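Local coordinates for protein putative amidohydrolase (Unidentified, PDB 3FEQ) that probably hydrolyses Xaa-Pro dipeptides as a zinc-dependent prolidase of the amidohydrolase superfamily, at residues I62-L75 against F320-Q332. Residues are numbered along the deposited sequence; the frame is centred on the assembly and turned at random.
Sequences IDCHVHVLASNANL and FGSDLLGEMHAFQ. With ZN (zinc ion), chain U.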
# COMPACT_ATOMS: atom_id res chain seq x y z
N ILE C 62 10.28 7.69 -45.41
CA ILE C 62 9.84 7.82 -44.04
C ILE C 62 8.45 7.23 -43.89
O ILE C 62 7.54 7.61 -44.61
CB ILE C 62 9.75 9.28 -43.65
CG1 ILE C 62 11.01 10.03 -44.07
CG2 ILE C 62 9.42 9.42 -42.16
CD1 ILE C 62 10.94 11.52 -43.87
N ASP C 63 8.30 6.32 -42.94
CA ASP C 63 7.00 5.70 -42.66
C ASP C 63 6.41 6.26 -41.37
O ASP C 63 7.03 6.15 -40.30
CB ASP C 63 7.15 4.19 -42.54
CG ASP C 63 5.83 3.48 -42.57
OD1 ASP C 63 4.82 4.04 -42.05
OD2 ASP C 63 5.80 2.36 -43.12
N CYS C 64 5.21 6.81 -41.46
CA CYS C 64 4.69 7.63 -40.38
C CYS C 64 3.82 6.86 -39.42
O CYS C 64 3.28 7.45 -38.48
CB CYS C 64 3.87 8.79 -40.94
SG CYS C 64 4.82 9.94 -41.89
N HIS C 65 3.63 5.56 -39.68
CA HIS C 65 2.93 4.70 -38.74
C HIS C 65 3.44 3.25 -38.81
O HIS C 65 2.99 2.47 -39.64
CB HIS C 65 1.41 4.76 -39.00
CG HIS C 65 0.57 4.31 -37.84
ND1 HIS C 65 -0.22 5.18 -37.11
CD2 HIS C 65 0.37 3.08 -37.31
CE1 HIS C 65 -0.86 4.50 -36.17
NE2 HIS C 65 -0.52 3.22 -36.27
N VAL C 66 4.38 2.90 -37.94
CA VAL C 66 4.77 1.50 -37.75
C VAL C 66 4.66 1.07 -36.28
O VAL C 66 4.64 1.91 -35.39
CB VAL C 66 6.22 1.24 -38.19
CG1 VAL C 66 6.37 1.45 -39.67
CG2 VAL C 66 7.16 2.12 -37.43
N HIS C 67 4.58 -0.24 -36.06
CA HIS C 67 4.85 -0.81 -34.74
C HIS C 67 6.00 -1.78 -34.90
O HIS C 67 5.82 -2.95 -35.21
CB HIS C 67 3.62 -1.50 -34.15
CG HIS C 67 2.42 -0.61 -34.03
ND1 HIS C 67 2.14 0.12 -32.90
CD2 HIS C 67 1.45 -0.29 -34.93
CE1 HIS C 67 1.05 0.84 -33.10
NE2 HIS C 67 0.62 0.61 -34.32
N VAL C 68 7.20 -1.24 -34.75
CA VAL C 68 8.44 -1.99 -34.87
C VAL C 68 8.48 -3.20 -33.97
O VAL C 68 9.07 -4.21 -34.32
CB VAL C 68 9.60 -1.11 -34.48
CG1 VAL C 68 10.86 -1.94 -34.35
CG2 VAL C 68 9.74 0.02 -35.48
N LEU C 69 7.86 -3.10 -32.80
CA LEU C 69 7.87 -4.19 -31.83
C LEU C 69 6.74 -5.21 -31.98
O LEU C 69 6.74 -6.26 -31.32
CB LEU C 69 7.89 -3.61 -30.43
CG LEU C 69 9.31 -3.27 -30.03
CD1 LEU C 69 9.31 -2.06 -29.17
CD2 LEU C 69 9.97 -4.45 -29.31
N ALA C 70 5.80 -4.93 -32.88
CA ALA C 70 4.69 -5.84 -33.15
C ALA C 70 5.16 -7.08 -33.91
O ALA C 70 4.93 -7.21 -35.12
CB ALA C 70 3.60 -5.12 -33.93
N SER C 71 5.81 -7.99 -33.19
CA SER C 71 6.39 -9.16 -33.82
C SER C 71 5.39 -10.29 -34.03
O SER C 71 5.72 -11.26 -34.71
CB SER C 71 7.60 -9.65 -33.04
OG SER C 71 7.21 -10.20 -31.80
N ASN C 72 4.20 -10.18 -33.44
CA ASN C 72 3.06 -10.99 -33.90
C ASN C 72 1.69 -10.31 -33.88
O ASN C 72 1.44 -9.42 -33.08
CB ASN C 72 3.03 -12.37 -33.24
CG ASN C 72 2.33 -12.36 -31.92
OD1 ASN C 72 1.13 -12.62 -31.84
ND2 ASN C 72 3.09 -12.08 -30.87
N ALA C 73 0.79 -10.79 -34.74
CA ALA C 73 -0.45 -10.11 -35.11
C ALA C 73 -1.48 -9.99 -33.98
O ALA C 73 -2.38 -9.16 -34.03
CB ALA C 73 -1.08 -10.78 -36.33
N ASN C 74 -1.36 -10.84 -32.98
CA ASN C 74 -2.14 -10.69 -31.76
C ASN C 74 -1.42 -9.75 -30.78
O ASN C 74 -0.43 -10.12 -30.14
CB ASN C 74 -2.36 -12.07 -31.12
CG ASN C 74 -3.43 -12.06 -30.05
OD1 ASN C 74 -3.59 -11.09 -29.30
ND2 ASN C 74 -4.16 -13.17 -29.95
N LEU C 75 -1.92 -8.52 -30.68
CA LEU C 75 -1.26 -7.51 -29.84
C LEU C 75 -1.40 -7.79 -28.35
O LEU C 75 -0.60 -7.32 -27.55
CB LEU C 75 -1.76 -6.10 -30.16
CG LEU C 75 -1.42 -5.51 -31.53
CD1 LEU C 75 -2.08 -4.14 -31.69
CD2 LEU C 75 0.07 -5.43 -31.76
N PHE C 320 2.63 8.86 -45.52
CA PHE C 320 2.70 7.42 -45.69
C PHE C 320 2.57 6.73 -44.34
O PHE C 320 3.21 7.12 -43.37
CB PHE C 320 4.06 7.08 -46.31
CG PHE C 320 4.19 5.68 -46.78
CD1 PHE C 320 3.93 5.36 -48.11
CD2 PHE C 320 4.66 4.68 -45.93
CE1 PHE C 320 4.11 4.06 -48.56
CE2 PHE C 320 4.83 3.39 -46.38
CZ PHE C 320 4.55 3.08 -47.69
N GLY C 321 1.74 5.69 -44.27
CA GLY C 321 1.78 4.76 -43.13
C GLY C 321 1.42 3.35 -43.52
O GLY C 321 0.67 3.13 -44.46
N SER C 322 1.92 2.37 -42.77
CA SER C 322 1.59 0.98 -43.07
C SER C 322 0.84 0.24 -41.96
O SER C 322 -0.20 -0.38 -42.23
CB SER C 322 2.84 0.23 -43.49
OG SER C 322 3.97 0.77 -42.84
N ASP C 323 1.38 0.29 -40.74
CA ASP C 323 0.73 -0.27 -39.55
C ASP C 323 0.59 -1.78 -39.65
O ASP C 323 -0.40 -2.35 -39.22
CB ASP C 323 -0.64 0.38 -39.32
CG ASP C 323 -1.18 0.18 -37.90
OD1 ASP C 323 -0.41 0.31 -36.92
OD2 ASP C 323 -2.40 -0.06 -37.77
N LEU C 324 1.59 -2.44 -40.22
CA LEU C 324 1.52 -3.90 -40.36
C LEU C 324 1.97 -4.63 -39.09
O LEU C 324 2.85 -4.15 -38.37
CB LEU C 324 2.31 -4.36 -41.58
CG LEU C 324 1.80 -3.82 -42.91
CD1 LEU C 324 2.92 -3.73 -43.91
CD2 LEU C 324 0.64 -4.66 -43.45
N LEU C 325 1.37 -5.78 -38.83
CA LEU C 325 1.70 -6.57 -37.64
C LEU C 325 2.28 -7.90 -38.03
O LEU C 325 1.87 -8.48 -39.04
CB LEU C 325 0.47 -6.79 -36.77
CG LEU C 325 -0.45 -5.58 -36.59
CD1 LEU C 325 -1.70 -5.98 -35.85
CD2 LEU C 325 0.26 -4.39 -35.91
N GLY C 326 3.22 -8.39 -37.24
CA GLY C 326 3.73 -9.74 -37.39
C GLY C 326 4.39 -9.99 -38.73
O GLY C 326 5.11 -9.15 -39.25
N GLU C 327 4.13 -11.16 -39.30
CA GLU C 327 4.80 -11.56 -40.52
C GLU C 327 4.27 -10.79 -41.72
O GLU C 327 4.95 -10.67 -42.75
CB GLU C 327 4.69 -13.06 -40.74
CG GLU C 327 3.43 -13.66 -40.17
CD GLU C 327 3.55 -14.00 -38.69
OE1 GLU C 327 2.87 -13.34 -37.87
OE2 GLU C 327 4.32 -14.92 -38.35
N MET C 328 3.09 -10.19 -41.57
CA MET C 328 2.56 -9.26 -42.55
C MET C 328 3.42 -7.99 -42.69
O MET C 328 3.06 -7.07 -43.42
CB MET C 328 1.12 -8.89 -42.20
CG MET C 328 0.14 -10.04 -42.36
SD MET C 328 -1.47 -9.60 -41.70
CE MET C 328 -1.24 -9.95 -39.96
N HIS C 329 4.56 -7.97 -42.02
CA HIS C 329 5.45 -6.83 -42.11
C HIS C 329 6.06 -6.68 -43.48
O HIS C 329 6.44 -5.58 -43.88
CB HIS C 329 6.54 -6.87 -41.04
CG HIS C 329 6.32 -5.87 -39.96
ND1 HIS C 329 6.07 -6.23 -38.65
CD2 HIS C 329 6.20 -4.52 -40.01
CE1 HIS C 329 5.85 -5.14 -37.93
NE2 HIS C 329 5.92 -4.09 -38.73
N ALA C 330 6.08 -7.78 -44.21
CA ALA C 330 6.72 -7.84 -45.52
C ALA C 330 6.02 -6.98 -46.56
O ALA C 330 6.64 -6.54 -47.52
CB ALA C 330 6.79 -9.28 -45.98
N PHE C 331 4.73 -6.70 -46.35
CA PHE C 331 3.93 -6.03 -47.37
C PHE C 331 4.06 -4.52 -47.36
O PHE C 331 3.33 -3.82 -48.05
CB PHE C 331 2.45 -6.43 -47.24
CG PHE C 331 2.20 -7.90 -47.43
CD1 PHE C 331 1.66 -8.65 -46.41
CD2 PHE C 331 2.52 -8.53 -48.62
CE1 PHE C 331 1.44 -10.01 -46.57
CE2 PHE C 331 2.32 -9.89 -48.79
CZ PHE C 331 1.78 -10.63 -47.76
N GLN C 332 5.04 -4.02 -46.60
CA GLN C 332 5.17 -2.59 -46.28
C GLN C 332 5.11 -1.66 -47.50
O GLN C 332 4.47 -0.60 -47.45
CB GLN C 332 6.47 -2.34 -45.50
CG GLN C 332 6.57 -0.99 -44.81
CD GLN C 332 7.93 -0.79 -44.17
OE1 GLN C 332 8.88 -1.53 -44.47
NE2 GLN C 332 8.04 0.18 -43.27
ZN ZN U . -1.42 1.49 -34.65
O HOH W 1 1.15 -13.31 -35.57
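His65 and His67, the His-X-His pair at the end of the first barrel strand, meet Asp323 at one zinc ion: the metal site of an amidohydrolase TIM barrel, closed where the first strand lies beside the loop carrying Asp323, which in this family follows the last barrel strand. NE2 of His65 lies 2.5 Å from the zinc and NE2 of His67 2.2 Å, while OD1 of Asp323 reaches the same ion at a longer 2.8 Å. CG of Asp323 lies anti to the backbone N (chi1 -162°), which carries the carboxylate in alongside both imidazoles; its plane stands 88° from the His65 ring. On the far side of each ring from its zinc-bound NE2, Glu250 accepts from ND1 of His65 and the carbonyl of Gly109 from ND1 of His67, fixing how each ring is turned. The backbones are joined too: Cys64 N donates to Phe320 O, and Asp323 N to His65 O at 2.9 Å.

Just ahead of His65 in the chain, the buried Asp63 carboxylate fills a hollow between the edge of the Phe320 ring, Gly321 and Ser322. Its OD1 takes the N-H of His65 in an Asx turn, and OD2 takes NE2 of Gln332 at 3.1 Å, whose OE1 is held by Arg100. Farther along, Leu325 is the main bump: CD2 rests against CB of Ala70, and CD1 sits near the carbonyl of Ala73. Bare Gly326 lets the Asn72 backbone come close, CA to CA 3.8 Å, as its N bonds to Ala70 O. CE of Met328, brought round by a bend at chi3 (-84°), ends 3.7 Å from CB of Ala73.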